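Local coordinates for adhesion and penetration protein autotransporter (Haemophilus influenzae, PDB 3SYJ), which promotes bacterial adherence to and invasion of host cells, drives self-association of the bacteria, and is probably a serine protease, at residues L62-Y67 against S257-I262; H122-E127 against Q380-H385; D266-L271 against N336-Y341; I304-M309 against S354-G359; L340-Q345 against L363-N368. All coordinates share one frame; numbering follows the deposited sequence.

Interaction 1: residues L62-Y67 against S257-I262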
# COMPACT_ATOMS: atom_id res chain seq x y z
N LEU A 62 -37.53 32.78 -39.73
CA LEU A 62 -37.80 33.65 -38.59
C LEU A 62 -36.82 34.83 -38.54
O LEU A 62 -35.63 34.64 -38.28
CB LEU A 62 -37.74 32.83 -37.29
CG LEU A 62 -38.25 33.46 -35.99
CD1 LEU A 62 -39.76 33.70 -36.02
CD2 LEU A 62 -37.87 32.58 -34.82
N VAL A 63 -37.32 36.03 -38.80
CA VAL A 63 -36.47 37.21 -38.88
C VAL A 63 -36.62 38.15 -37.67
O VAL A 63 -35.83 39.07 -37.48
CB VAL A 63 -36.71 38.01 -40.19
CG1 VAL A 63 -36.44 37.15 -41.42
CG2 VAL A 63 -38.12 38.55 -40.23
N GLU A 64 -37.66 37.92 -36.86
CA GLU A 64 -37.80 38.61 -35.58
C GLU A 64 -38.58 37.68 -34.67
O GLU A 64 -38.98 36.59 -35.09
CB GLU A 64 -38.54 39.93 -35.75
CG GLU A 64 -37.77 41.14 -35.19
CD GLU A 64 -37.45 41.03 -33.70
OE1 GLU A 64 -36.28 41.29 -33.32
OE2 GLU A 64 -38.35 40.68 -32.91
N ASN A 65 -38.80 38.09 -33.42
CA ASN A 65 -39.49 37.24 -32.45
C ASN A 65 -40.89 36.82 -32.90
O ASN A 65 -41.32 35.69 -32.62
CB ASN A 65 -39.52 37.92 -31.08
CG ASN A 65 -38.14 38.11 -30.49
OD1 ASN A 65 -37.83 39.16 -29.91
ND2 ASN A 65 -37.28 37.10 -30.63
N GLN A 66 -41.60 37.71 -33.58
CA GLN A 66 -42.93 37.36 -34.09
C GLN A 66 -43.11 37.68 -35.57
O GLN A 66 -44.21 37.95 -36.02
CB GLN A 66 -44.05 38.02 -33.26
CG GLN A 66 -44.01 39.55 -33.21
CD GLN A 66 -45.23 40.17 -32.50
OE1 GLN A 66 -46.28 39.52 -32.34
NE2 GLN A 66 -45.10 41.43 -32.08
N TYR A 67 -42.02 37.64 -36.34
CA TYR A 67 -42.10 37.90 -37.78
C TYR A 67 -41.35 36.88 -38.64
O TYR A 67 -40.27 36.42 -38.28
CB TYR A 67 -41.61 39.31 -38.12
CG TYR A 67 -42.44 40.41 -37.51
CD1 TYR A 67 -43.49 40.99 -38.21
CD2 TYR A 67 -42.16 40.88 -36.23
CE1 TYR A 67 -44.24 42.00 -37.66
CE2 TYR A 67 -42.91 41.89 -35.67
CZ TYR A 67 -43.95 42.44 -36.38
OH TYR A 67 -44.70 43.45 -35.83
N SER A 257 -35.34 47.51 -44.67
CA SER A 257 -36.02 48.79 -44.46
C SER A 257 -37.52 48.63 -44.46
O SER A 257 -38.23 49.33 -43.73
CB SER A 257 -35.63 49.80 -45.54
OG SER A 257 -34.48 50.54 -45.15
N TYR A 258 -38.01 47.73 -45.29
CA TYR A 258 -39.43 47.45 -45.34
C TYR A 258 -39.84 46.79 -44.04
O TYR A 258 -40.87 47.13 -43.45
CB TYR A 258 -39.76 46.55 -46.52
CG TYR A 258 -41.16 46.01 -46.55
CD1 TYR A 258 -42.25 46.85 -46.76
CD2 TYR A 258 -41.40 44.65 -46.41
CE1 TYR A 258 -43.54 46.35 -46.81
CE2 TYR A 258 -42.68 44.14 -46.46
CZ TYR A 258 -43.75 44.99 -46.66
OH TYR A 258 -45.03 44.48 -46.71
N PHE A 259 -39.04 45.84 -43.58
CA PHE A 259 -39.37 45.17 -42.34
C PHE A 259 -39.43 46.16 -41.18
O PHE A 259 -40.31 46.06 -40.33
CB PHE A 259 -38.38 44.06 -42.00
CG PHE A 259 -38.60 43.49 -40.64
CD1 PHE A 259 -39.66 42.63 -40.40
CD2 PHE A 259 -37.79 43.87 -39.58
CE1 PHE A 259 -39.88 42.12 -39.14
CE2 PHE A 259 -38.01 43.36 -38.32
CZ PHE A 259 -39.06 42.48 -38.10
N ASP A 260 -38.50 47.10 -41.15
CA ASP A 260 -38.47 48.12 -40.10
C ASP A 260 -39.76 48.93 -40.09
O ASP A 260 -40.26 49.28 -39.03
CB ASP A 260 -37.26 49.05 -40.26
CG ASP A 260 -35.95 48.38 -39.85
OD1 ASP A 260 -36.01 47.27 -39.28
OD2 ASP A 260 -34.87 48.97 -40.08
N GLU A 261 -40.30 49.22 -41.27
CA GLU A 261 -41.56 49.94 -41.34
C GLU A 261 -42.71 49.13 -40.74
O GLU A 261 -43.59 49.68 -40.09
CB GLU A 261 -41.89 50.35 -42.77
CG GLU A 261 -40.96 51.41 -43.32
CD GLU A 261 -41.21 51.69 -44.79
OE1 GLU A 261 -42.26 51.24 -45.30
OE2 GLU A 261 -40.36 52.34 -45.43
N ILE A 262 -42.71 47.82 -40.98
CA ILE A 262 -43.75 46.95 -40.44
C ILE A 262 -43.61 46.89 -38.93
O ILE A 262 -44.59 46.99 -38.20
CB ILE A 262 -43.62 45.50 -40.98
CG1 ILE A 262 -43.72 45.47 -42.51
CG2 ILE A 262 -44.66 44.59 -40.34
CD1 ILE A 262 -44.88 46.25 -43.07

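Interaction 2: residues H122-E127 against Q380-H385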
# COMPACT_ATOMS: atom_id res chain seq x y z
N HIS A 122 -48.90 35.28 -34.08
CA HIS A 122 -49.71 35.66 -32.94
C HIS A 122 -48.98 35.52 -31.60
O HIS A 122 -49.41 36.08 -30.60
CB HIS A 122 -51.07 34.93 -32.93
CG HIS A 122 -51.03 33.54 -32.36
ND1 HIS A 122 -50.19 32.56 -32.83
CD2 HIS A 122 -51.77 32.97 -31.38
CE1 HIS A 122 -50.39 31.45 -32.15
NE2 HIS A 122 -51.34 31.67 -31.26
N LYS A 123 -47.86 34.79 -31.61
CA LYS A 123 -47.05 34.62 -30.40
C LYS A 123 -45.56 34.83 -30.67
O LYS A 123 -45.10 34.59 -31.78
CB LYS A 123 -47.24 33.22 -29.83
CG LYS A 123 -48.62 32.95 -29.24
CD LYS A 123 -48.81 33.63 -27.91
CE LYS A 123 -50.17 33.26 -27.32
NZ LYS A 123 -50.36 33.81 -25.94
N PHE A 124 -44.82 35.26 -29.65
CA PHE A 124 -43.35 35.28 -29.73
C PHE A 124 -42.87 33.84 -29.90
O PHE A 124 -43.33 32.95 -29.18
CB PHE A 124 -42.71 35.85 -28.47
CG PHE A 124 -42.90 37.33 -28.29
CD1 PHE A 124 -43.46 38.10 -29.28
CD2 PHE A 124 -42.47 37.95 -27.12
CE1 PHE A 124 -43.62 39.47 -29.10
CE2 PHE A 124 -42.62 39.32 -26.94
CZ PHE A 124 -43.19 40.08 -27.93
N VAL A 125 -41.95 33.61 -30.83
CA VAL A 125 -41.41 32.27 -31.03
C VAL A 125 -40.30 31.98 -30.03
O VAL A 125 -39.36 32.75 -29.90
CB VAL A 125 -40.87 32.08 -32.47
CG1 VAL A 125 -40.15 30.73 -32.60
CG2 VAL A 125 -41.99 32.22 -33.50
N THR A 126 -40.42 30.86 -29.32
CA THR A 126 -39.49 30.53 -28.24
C THR A 126 -38.44 29.48 -28.64
O THR A 126 -37.39 29.39 -28.01
CB THR A 126 -40.25 29.98 -27.03
OG1 THR A 126 -41.06 28.86 -27.45
CG2 THR A 126 -41.15 31.06 -26.40
N GLU A 127 -38.73 28.69 -29.66
CA GLU A 127 -37.91 27.52 -29.98
C GLU A 127 -36.57 27.85 -30.63
O GLU A 127 -35.65 27.04 -30.62
CB GLU A 127 -38.68 26.54 -30.88
CG GLU A 127 -39.81 25.77 -30.19
CD GLU A 127 -41.08 26.59 -29.99
OE1 GLU A 127 -41.13 27.72 -30.52
OE2 GLU A 127 -42.01 26.10 -29.31
N GLN A 380 -52.94 38.40 -21.49
CA GLN A 380 -52.86 37.51 -22.64
C GLN A 380 -52.33 38.30 -23.83
O GLN A 380 -52.88 39.35 -24.18
CB GLN A 380 -54.26 36.98 -22.97
CG GLN A 380 -54.28 35.87 -23.99
CD GLN A 380 -55.68 35.37 -24.27
OE1 GLN A 380 -56.67 36.03 -23.96
NE2 GLN A 380 -55.77 34.18 -24.86
N GLY A 381 -51.27 37.81 -24.46
CA GLY A 381 -50.66 38.51 -25.57
C GLY A 381 -49.57 37.69 -26.25
O GLY A 381 -49.43 36.48 -25.99
N ALA A 382 -48.79 38.34 -27.10
CA ALA A 382 -47.80 37.62 -27.90
C ALA A 382 -46.78 36.91 -27.03
O ALA A 382 -46.37 35.78 -27.33
CB ALA A 382 -47.11 38.56 -28.86
N GLY A 383 -46.39 37.55 -25.94
CA GLY A 383 -45.36 37.02 -25.06
C GLY A 383 -44.66 38.10 -24.27
O GLY A 383 -45.01 39.28 -24.38
N ILE A 384 -43.68 37.72 -23.45
CA ILE A 384 -42.96 38.70 -22.65
C ILE A 384 -41.47 38.63 -22.90
O ILE A 384 -40.87 37.55 -22.82
CB ILE A 384 -43.22 38.51 -21.14
CG1 ILE A 384 -44.72 38.52 -20.85
CG2 ILE A 384 -42.48 39.57 -20.32
CD1 ILE A 384 -45.05 38.17 -19.43
N HIS A 385 -40.87 39.77 -23.19
CA HIS A 385 -39.43 39.84 -23.39
C HIS A 385 -38.79 40.65 -22.26
O HIS A 385 -39.06 41.84 -22.10
CB HIS A 385 -39.10 40.47 -24.75
CG HIS A 385 -37.64 40.52 -25.06
ND1 HIS A 385 -36.78 41.40 -24.43
CD2 HIS A 385 -36.88 39.82 -25.93
CE1 HIS A 385 -35.55 41.23 -24.90
NE2 HIS A 385 -35.59 40.27 -25.82

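Interaction 3: residues D266-L271 against N336-Y341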
# COMPACT_ATOMS: atom_id res chain seq x y z
N ASP A 266 -46.15 48.26 -35.45
CA ASP A 266 -46.73 47.41 -34.41
C ASP A 266 -46.16 47.70 -33.03
O ASP A 266 -46.75 47.32 -32.02
CB ASP A 266 -46.53 45.94 -34.76
CG ASP A 266 -47.22 45.53 -36.05
OD1 ASP A 266 -48.40 45.91 -36.22
OD2 ASP A 266 -46.59 44.81 -36.87
N LEU A 267 -45.01 48.36 -32.97
CA LEU A 267 -44.37 48.68 -31.70
C LEU A 267 -43.91 50.12 -31.72
O LEU A 267 -42.80 50.42 -32.17
CB LEU A 267 -43.19 47.74 -31.44
CG LEU A 267 -42.30 47.97 -30.21
CD1 LEU A 267 -43.10 48.49 -29.02
CD2 LEU A 267 -41.52 46.70 -29.82
N HIS A 268 -44.76 51.01 -31.22
CA HIS A 268 -44.52 52.45 -31.29
C HIS A 268 -44.77 53.16 -29.96
O HIS A 268 -44.53 54.36 -29.83
CB HIS A 268 -45.40 53.07 -32.39
CG HIS A 268 -46.87 52.84 -32.18
ND1 HIS A 268 -47.48 51.63 -32.43
CD2 HIS A 268 -47.85 53.67 -31.73
CE1 HIS A 268 -48.77 51.72 -32.15
NE2 HIS A 268 -49.02 52.95 -31.73
N THR A 269 -45.25 52.43 -28.97
CA THR A 269 -45.53 53.02 -27.67
C THR A 269 -44.45 52.64 -26.65
O THR A 269 -44.37 51.48 -26.23
CB THR A 269 -46.93 52.60 -27.14
OG1 THR A 269 -47.95 53.12 -28.01
CG2 THR A 269 -47.17 53.14 -25.75
N SER A 270 -43.63 53.61 -26.27
CA SER A 270 -42.61 53.41 -25.23
C SER A 270 -43.00 54.13 -23.95
O SER A 270 -43.19 55.34 -23.94
CB SER A 270 -41.25 53.92 -25.68
OG SER A 270 -40.61 53.01 -26.55
N LEU A 271 -43.11 53.37 -22.87
CA LEU A 271 -43.43 53.96 -21.58
C LEU A 271 -42.15 54.14 -20.79
O LEU A 271 -41.36 53.20 -20.65
CB LEU A 271 -44.45 53.09 -20.86
CG LEU A 271 -45.65 53.03 -21.81
CD1 LEU A 271 -46.08 51.61 -22.12
CD2 LEU A 271 -46.81 53.87 -21.30
N ASN A 336 -54.85 43.65 -34.27
CA ASN A 336 -55.20 44.98 -33.78
C ASN A 336 -54.34 45.40 -32.59
O ASN A 336 -54.06 46.59 -32.40
CB ASN A 336 -56.69 45.07 -33.42
CG ASN A 336 -57.17 46.51 -33.31
OD1 ASN A 336 -57.51 46.98 -32.22
ND2 ASN A 336 -57.17 47.22 -34.43
N GLY A 337 -53.91 44.43 -31.80
CA GLY A 337 -53.08 44.69 -30.63
C GLY A 337 -51.70 45.19 -30.98
O GLY A 337 -51.03 44.65 -31.85
N GLU A 338 -51.26 46.24 -30.29
CA GLU A 338 -49.91 46.75 -30.45
C GLU A 338 -48.98 46.21 -29.35
O GLU A 338 -49.43 45.83 -28.27
CB GLU A 338 -49.89 48.28 -30.45
CG GLU A 338 -50.44 48.91 -29.17
CD GLU A 338 -50.30 50.43 -29.17
OE1 GLU A 338 -49.16 50.93 -29.18
OE2 GLU A 338 -51.34 51.12 -29.15
N THR A 339 -47.69 46.17 -29.65
CA THR A 339 -46.70 45.73 -28.68
C THR A 339 -46.25 46.93 -27.83
O THR A 339 -46.14 48.04 -28.33
CB THR A 339 -45.51 45.06 -29.39
OG1 THR A 339 -45.95 43.79 -29.90
CG2 THR A 339 -44.34 44.85 -28.44
N LEU A 340 -46.03 46.70 -26.54
CA LEU A 340 -45.69 47.80 -25.64
C LEU A 340 -44.28 47.64 -25.12
O LEU A 340 -43.82 46.52 -24.92
CB LEU A 340 -46.66 47.85 -24.47
CG LEU A 340 -48.14 48.02 -24.81
CD1 LEU A 340 -48.97 47.72 -23.58
CD2 LEU A 340 -48.43 49.42 -25.35
N TYR A 341 -43.61 48.76 -24.89
CA TYR A 341 -42.24 48.74 -24.41
C TYR A 341 -42.13 49.58 -23.14
O TYR A 341 -42.39 50.78 -23.16
CB TYR A 341 -41.26 49.25 -25.48
CG TYR A 341 -39.81 49.28 -25.05
CD1 TYR A 341 -39.05 48.11 -25.03
CD2 TYR A 341 -39.20 50.46 -24.66
CE1 TYR A 341 -37.72 48.13 -24.63
CE2 TYR A 341 -37.87 50.49 -24.26
CZ TYR A 341 -37.13 49.33 -24.25
OH TYR A 341 -35.81 49.36 -23.85
O HOH W 1 -46.75 50.19 -29.73
O HOH W 2 -51.65 53.45 -29.98

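Interaction 4: residues I304-M309 against S354-G359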
# COMPACT_ATOMS: atom_id res chain seq x y z
N ILE A 304 -53.98 53.04 -26.16
CA ILE A 304 -53.36 51.89 -26.81
C ILE A 304 -54.40 51.01 -27.50
O ILE A 304 -55.58 51.08 -27.19
CB ILE A 304 -52.55 51.05 -25.81
CG1 ILE A 304 -53.48 50.41 -24.78
CG2 ILE A 304 -51.49 51.90 -25.14
CD1 ILE A 304 -52.77 49.54 -23.76
N THR A 305 -53.95 50.19 -28.45
CA THR A 305 -54.87 49.28 -29.16
C THR A 305 -54.63 47.84 -28.75
O THR A 305 -53.49 47.42 -28.56
CB THR A 305 -54.74 49.40 -30.69
OG1 THR A 305 -53.41 49.05 -31.09
CG2 THR A 305 -55.04 50.82 -31.13
N LEU A 306 -55.72 47.09 -28.61
CA LEU A 306 -55.66 45.70 -28.14
C LEU A 306 -56.41 44.78 -29.08
O LEU A 306 -56.86 45.19 -30.15
CB LEU A 306 -56.26 45.59 -26.73
CG LEU A 306 -55.73 46.53 -25.64
CD1 LEU A 306 -56.69 46.58 -24.47
CD2 LEU A 306 -54.35 46.10 -25.17
N ALA A 307 -56.56 43.52 -28.67
CA ALA A 307 -57.37 42.59 -29.42
C ALA A 307 -58.76 43.18 -29.55
O ALA A 307 -59.38 43.54 -28.55
CB ALA A 307 -57.44 41.25 -28.72
N ASN A 308 -59.25 43.28 -30.78
CA ASN A 308 -60.58 43.80 -31.03
C ASN A 308 -61.60 42.69 -31.33
O ASN A 308 -61.61 42.12 -32.42
CB ASN A 308 -60.54 44.84 -32.15
CG ASN A 308 -61.87 45.51 -32.37
OD1 ASN A 308 -62.90 45.05 -31.87
ND2 ASN A 308 -61.86 46.61 -33.12
N MET A 309 -62.47 42.40 -30.36
CA MET A 309 -63.40 41.28 -30.47
C MET A 309 -64.54 41.53 -31.44
O MET A 309 -65.25 40.60 -31.82
CB MET A 309 -63.98 40.94 -29.10
CG MET A 309 -62.92 40.59 -28.08
SD MET A 309 -62.04 39.10 -28.56
CE MET A 309 -60.40 39.52 -27.99
N SER A 354 -57.79 46.18 -15.33
CA SER A 354 -58.76 45.28 -15.94
C SER A 354 -58.03 44.14 -16.62
O SER A 354 -56.83 44.22 -16.84
CB SER A 354 -59.62 46.01 -16.98
OG SER A 354 -58.89 46.24 -18.18
N ASP A 355 -58.76 43.08 -16.96
CA ASP A 355 -58.19 42.05 -17.82
C ASP A 355 -57.65 42.69 -19.08
O ASP A 355 -58.19 43.69 -19.56
CB ASP A 355 -59.25 41.02 -18.20
CG ASP A 355 -59.65 40.15 -17.05
OD1 ASP A 355 -58.96 40.20 -16.01
OD2 ASP A 355 -60.66 39.42 -17.18
N ILE A 356 -56.58 42.12 -19.61
CA ILE A 356 -55.97 42.61 -20.83
C ILE A 356 -55.75 41.49 -21.84
O ILE A 356 -55.09 40.49 -21.54
CB ILE A 356 -54.64 43.32 -20.57
CG1 ILE A 356 -54.88 44.59 -19.76
CG2 ILE A 356 -53.94 43.64 -21.89
CD1 ILE A 356 -55.57 45.69 -20.54
N ASN A 357 -56.30 41.65 -23.03
CA ASN A 357 -56.02 40.83 -24.18
C ASN A 357 -55.41 41.68 -25.28
O ASN A 357 -56.07 42.38 -25.99
CB ASN A 357 -57.27 40.12 -24.67
CG ASN A 357 -57.00 39.12 -25.76
OD1 ASN A 357 -55.93 39.01 -26.29
ND2 ASN A 357 -57.99 38.38 -26.08
N GLN A 358 -54.10 41.60 -25.34
CA GLN A 358 -53.29 42.32 -26.27
C GLN A 358 -53.32 41.76 -27.71
O GLN A 358 -52.82 42.35 -28.61
CB GLN A 358 -51.88 42.35 -25.70
CG GLN A 358 -51.26 43.70 -25.62
CD GLN A 358 -49.91 43.72 -24.95
OE1 GLN A 358 -49.65 42.97 -24.06
NE2 GLN A 358 -49.09 44.58 -25.38
N GLY A 359 -53.93 40.61 -27.89
CA GLY A 359 -53.92 39.96 -29.16
C GLY A 359 -52.54 39.57 -29.59
O GLY A 359 -51.90 38.79 -28.94

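Interaction 5: residues L340-Q345 against L363-N368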
# COMPACT_ATOMS: atom_id res chain seq x y z
N LEU A 340 -46.03 46.70 -26.54
CA LEU A 340 -45.69 47.80 -25.64
C LEU A 340 -44.28 47.64 -25.12
O LEU A 340 -43.82 46.52 -24.92
CB LEU A 340 -46.66 47.85 -24.47
CG LEU A 340 -48.14 48.02 -24.81
CD1 LEU A 340 -48.97 47.72 -23.58
CD2 LEU A 340 -48.43 49.42 -25.35
N TYR A 341 -43.61 48.76 -24.89
CA TYR A 341 -42.24 48.74 -24.41
C TYR A 341 -42.13 49.58 -23.14
O TYR A 341 -42.39 50.78 -23.16
CB TYR A 341 -41.26 49.25 -25.48
CG TYR A 341 -39.81 49.28 -25.05
CD1 TYR A 341 -39.05 48.11 -25.03
CD2 TYR A 341 -39.20 50.46 -24.66
CE1 TYR A 341 -37.72 48.13 -24.63
CE2 TYR A 341 -37.87 50.49 -24.26
CZ TYR A 341 -37.13 49.33 -24.25
OH TYR A 341 -35.81 49.36 -23.85
N PHE A 342 -41.75 48.93 -22.05
CA PHE A 342 -41.63 49.59 -20.75
C PHE A 342 -40.18 49.60 -20.33
O PHE A 342 -39.53 48.55 -20.26
CB PHE A 342 -42.42 48.82 -19.69
CG PHE A 342 -43.91 48.88 -19.84
CD1 PHE A 342 -44.65 49.87 -19.21
CD2 PHE A 342 -44.59 47.91 -20.57
CE1 PHE A 342 -46.04 49.90 -19.33
CE2 PHE A 342 -45.97 47.94 -20.70
CZ PHE A 342 -46.70 48.94 -20.07
N MET A 343 -39.67 50.78 -20.03
CA MET A 343 -38.32 50.92 -19.51
C MET A 343 -38.33 51.68 -18.18
O MET A 343 -39.11 52.60 -17.99
CB MET A 343 -37.46 51.67 -20.52
CG MET A 343 -35.99 51.73 -20.15
SD MET A 343 -35.13 53.02 -21.07
CE MET A 343 -36.10 53.09 -22.58
N ASP A 344 -37.51 51.26 -17.24
CA ASP A 344 -37.28 51.94 -15.98
C ASP A 344 -35.89 51.63 -15.44
O ASP A 344 -35.45 50.52 -15.47
CB ASP A 344 -38.34 51.58 -14.96
CG ASP A 344 -38.43 52.56 -13.80
OD1 ASP A 344 -39.32 53.35 -13.77
OD2 ASP A 344 -37.69 52.50 -12.88
N GLN A 345 -35.22 52.65 -14.95
CA GLN A 345 -33.89 52.56 -14.39
C GLN A 345 -33.84 52.21 -12.91
O GLN A 345 -32.84 51.94 -12.39
CB GLN A 345 -33.11 53.83 -14.71
CG GLN A 345 -32.77 53.96 -16.18
CD GLN A 345 -32.21 55.31 -16.59
OE1 GLN A 345 -31.21 55.38 -17.27
NE2 GLN A 345 -32.85 56.38 -16.18
N LEU A 363 -45.12 42.18 -24.84
CA LEU A 363 -44.53 43.07 -23.83
C LEU A 363 -43.00 42.97 -23.78
O LEU A 363 -42.44 41.89 -23.66
CB LEU A 363 -45.09 42.74 -22.45
CG LEU A 363 -46.58 42.87 -22.17
CD1 LEU A 363 -46.91 42.10 -20.91
CD2 LEU A 363 -46.96 44.34 -22.02
N TYR A 364 -42.34 44.12 -23.86
CA TYR A 364 -40.90 44.20 -23.64
C TYR A 364 -40.63 44.94 -22.34
O TYR A 364 -41.21 46.01 -22.09
CB TYR A 364 -40.22 44.94 -24.79
CG TYR A 364 -40.10 44.12 -26.06
CD1 TYR A 364 -41.22 43.84 -26.84
CD2 TYR A 364 -38.88 43.62 -26.48
CE1 TYR A 364 -41.11 43.09 -28.00
CE2 TYR A 364 -38.77 42.86 -27.63
CZ TYR A 364 -39.89 42.60 -28.39
OH TYR A 364 -39.78 41.86 -29.54
N PHE A 365 -39.77 44.38 -21.50
CA PHE A 365 -39.38 45.05 -20.27
C PHE A 365 -37.88 45.31 -20.24
O PHE A 365 -37.08 44.38 -20.40
CB PHE A 365 -39.83 44.26 -19.03
CG PHE A 365 -41.32 44.22 -18.84
CD1 PHE A 365 -41.99 45.26 -18.20
CD2 PHE A 365 -42.07 43.14 -19.30
CE1 PHE A 365 -43.37 45.22 -18.01
CE2 PHE A 365 -43.45 43.10 -19.12
CZ PHE A 365 -44.10 44.15 -18.47
N GLU A 366 -37.50 46.57 -20.07
CA GLU A 366 -36.10 46.94 -19.88
C GLU A 366 -35.93 47.56 -18.49
O GLU A 366 -36.39 48.67 -18.25
CB GLU A 366 -35.66 47.91 -20.98
CG GLU A 366 -34.37 48.65 -20.68
CD GLU A 366 -33.15 47.97 -21.24
OE1 GLU A 366 -32.98 47.98 -22.49
OE2 GLU A 366 -32.34 47.44 -20.45
N GLY A 367 -35.30 46.83 -17.58
CA GLY A 367 -35.22 47.26 -16.19
C GLY A 367 -36.20 46.48 -15.34
O GLY A 367 -37.03 45.73 -15.85
N ASN A 368 -36.10 46.64 -14.02
CA ASN A 368 -36.94 45.87 -13.11
C ASN A 368 -38.35 46.41 -13.04
O ASN A 368 -38.55 47.62 -13.03
CB ASN A 368 -36.32 45.84 -11.71
CG ASN A 368 -34.91 45.33 -11.73
OD1 ASN A 368 -34.60 44.36 -12.42
ND2 ASN A 368 -34.03 45.99 -10.97
O HOH W 3 -34.35 48.94 -13.48

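Interaction 1: residues L62-Y67 against S257-I262
Phe259, on helix 256-266, drives the rim of its ring at the face of Tyr67 in a T-shaped stack, the centroids 5.2 Å apart and the planes at 86°. Its CE1 comes 3.5 Å from Tyr67 CB, while the neighbouring corner, CZ, lies 3.5 Å from Glu64 CG, so that one edge of the phenyl ring is lodged between the two ends of a tight turn. Val63 CG2 adds a looser apolar touch at 4.1 Å from Phe259 CE1. With CG anti to the backbone N (chi1 172°), Phe259 carries its ring across to the turn; further along the helix, Ile262 puts CG2 3.8 Å from Tyr67 CE1. The carboxylate of Glu64 turns back instead, its OE2 accepting from Asn65 N at 2.7 Å. Further out, Tyr67 OH is hydrogen-bonded to Asp266, near the end of the same helix, which ties the tyrosine to helix 256-266 a second time. The receiving element is a type I turn, Glu64 to Tyr67, in a beta hairpin of the S6 peptidase domain.

Interaction 2: residues H122-E127 against Q380-H385
Two donors of the 122-127 loop, Lys123 NZ and Phe124 N, meet successive carbonyls of Gly381 and Ala382. Phe124 N gives a fairly straight bond (165°) of 2.8 Å to Ala382 O, arriving from above the carbonyl plane. Lys123 NZ reaches Gly381 O, also at 2.8 Å; the lysine chain bends at chi2 (-74°), which lays CD 3.3 Å from Ala382 O before the ammonium group arrives. That ammonium is gripped further by a salt bridge to Asp402 and a hydrogen bond to Arg403 O, which probably offsets the cost of burying its charge. A weaker CA-H...O contact joins Ala382 CA to His122 O at 3.5 Å. The Phe124 ring lies with one face over the Ala382-Gly383 peptide, its CE1 3.6 Å from Ala382 CB; Gly383 has no side chain to hold the ring off. One strand further along the sheet, Ser405 OG donates to Phe124 O. The loop thus runs between strand 96-100, which His122 and Val125 touch, and the parallel strands 384-386 and 403-407.

Interaction 3: residues D266-L271 against N336-Y341
Residues 266-271 and 336-341 run alongside each other in the same sense, joined by Thr339 N to Asp266 O (2.8 Å), Tyr341 N to Thr269 O (3.1 Å) and Leu271 N to Tyr341 O (2.7 Å), with Ser270 and Tyr341 forming a parallel bridge. Between the first two bonds a water fills in: it accepts from His268 N and donates to Thr339 O and Glu338 OE1. Glu338 CG sits between the backbone N and the carbonyl carbon (chi1 60°), and the chain extends from there to bring the carboxylate to Thr269 and His268. OE1 receives the hydroxyl of Thr269 at 2.8 Å on its syn side, and lies over one face of the His268 imidazole, 3.1 Å from CE1. Ring and carboxylate planes are only 19° apart, and a second water links Glu338 OE2 with His268 NE2. Leu267 CD2 packs 3.6 Å from Thr339 CG2. Glu338 OE2 also accepts from Thr305 N. With donors on both oxygens, the buried carboxylate is probably stabilised as an anion, its charge shared among a hydroxyl, a backbone amide and water.

Interaction 4: residues I304-M309 against S354-G359
An Asx turn at Asn357, whose OD1 accepts from Gly359 N at 3.0 Å, shapes the bend that receives strand 301-308. The backbone carbonyl of the same residue accepts from Ala307 N in a bond of 3.0 Å, the donor tilted 18° from the carbonyl plane. This is the one hydrogen bond between 304-309 and 354-359, whose touching parts run at 79° to each other. The Ala307 methyl sits against the turn, 3.6 Å from Asn357 OD1, and Gly359, at positive phi, passes close by it. Met309 curls back, bent at chi2 and chi3, and its CE comes 3.3 Å from Asn357 ND2, the two side chains crossing at about a right angle. Leu306 CD2 lies 4.1 Å from Ile356 CG2 and 3.9 Å from Gln358 CG. The Gln358 amide hydrogen-bonds Trp379 through OE1 and Glu338 O through NE2. Ile356 continues onto Ile282 and Trp379. Strand 301-308, antiparallel to its neighbour 289-294, thus packs against the Asn357-Gly359 corner between strands 356-357 and 363-366, near the start of the passenger domain's beta-helix.

Interaction 5: residues L340-Q345 against L363-N368
Four backbone bonds zip strand 340-343 to strand 363-366: Tyr364 N to Leu340 O, Phe342 N to Tyr364 O (3.0 Å, 175°), Glu366 N to Phe342 O (2.8 Å) and Asp344 N to Glu366 O. Beyond the last of these a water donates to Asp344 O and accepts from Asn368 N, and Gly367 CA makes a CA-H...O contact with Asp344 O. Such pairing of like residues on successive rungs, Leu340 over Leu363 and Phe342 over Phe365, is the stacking of a parallel beta-helix. On the face carrying these four, the phenyl rings lie almost parallel (14°) but slid apart, centroids 5.5 Å, and Phe342 CE2 meets Leu363 CD2 at 4.0 Å; Trp394 touches Leu363 and Phe365. The other face carries Tyr341, Tyr364, Met343 and Glu366. Tyr341 CG is anti to the backbone N (chi1 180°), which lays the ring alongside Glu366, its OH 3.2 Å from Glu366 CB; the ring edge takes Tyr364 CB, 3.4 Å from Tyr341 CD1. Met343 CG runs beside Glu366 CG at 3.5 Å. The Tyr364 ring itself stacks on His385.

How the interactions relate
Interactions 3 and 5, about 12 Å apart centre to centre, share strand 340-343, second in a parallel sheet that begins with 269-272 and runs on through 363-366 to 384-386, where interaction 2 reaches it. Interaction 4 lies about 12 Å, centre to centre, from interaction 3 and meets it through Glu338 and Thr305; its strand 356-357 leads into 363-366. Along the chain, interaction 1 closes before interaction 3 opens, the segments of 3 and 4 alternate, and 3, 4 and 5 all fall between the two segments of interaction 2. Helix 256-266 hands the chain from the peptidase domain directly to strand 269-272. This connection and interaction 2 seat that domain on the beta-helix, whose first rungs interactions 3 to 5 build.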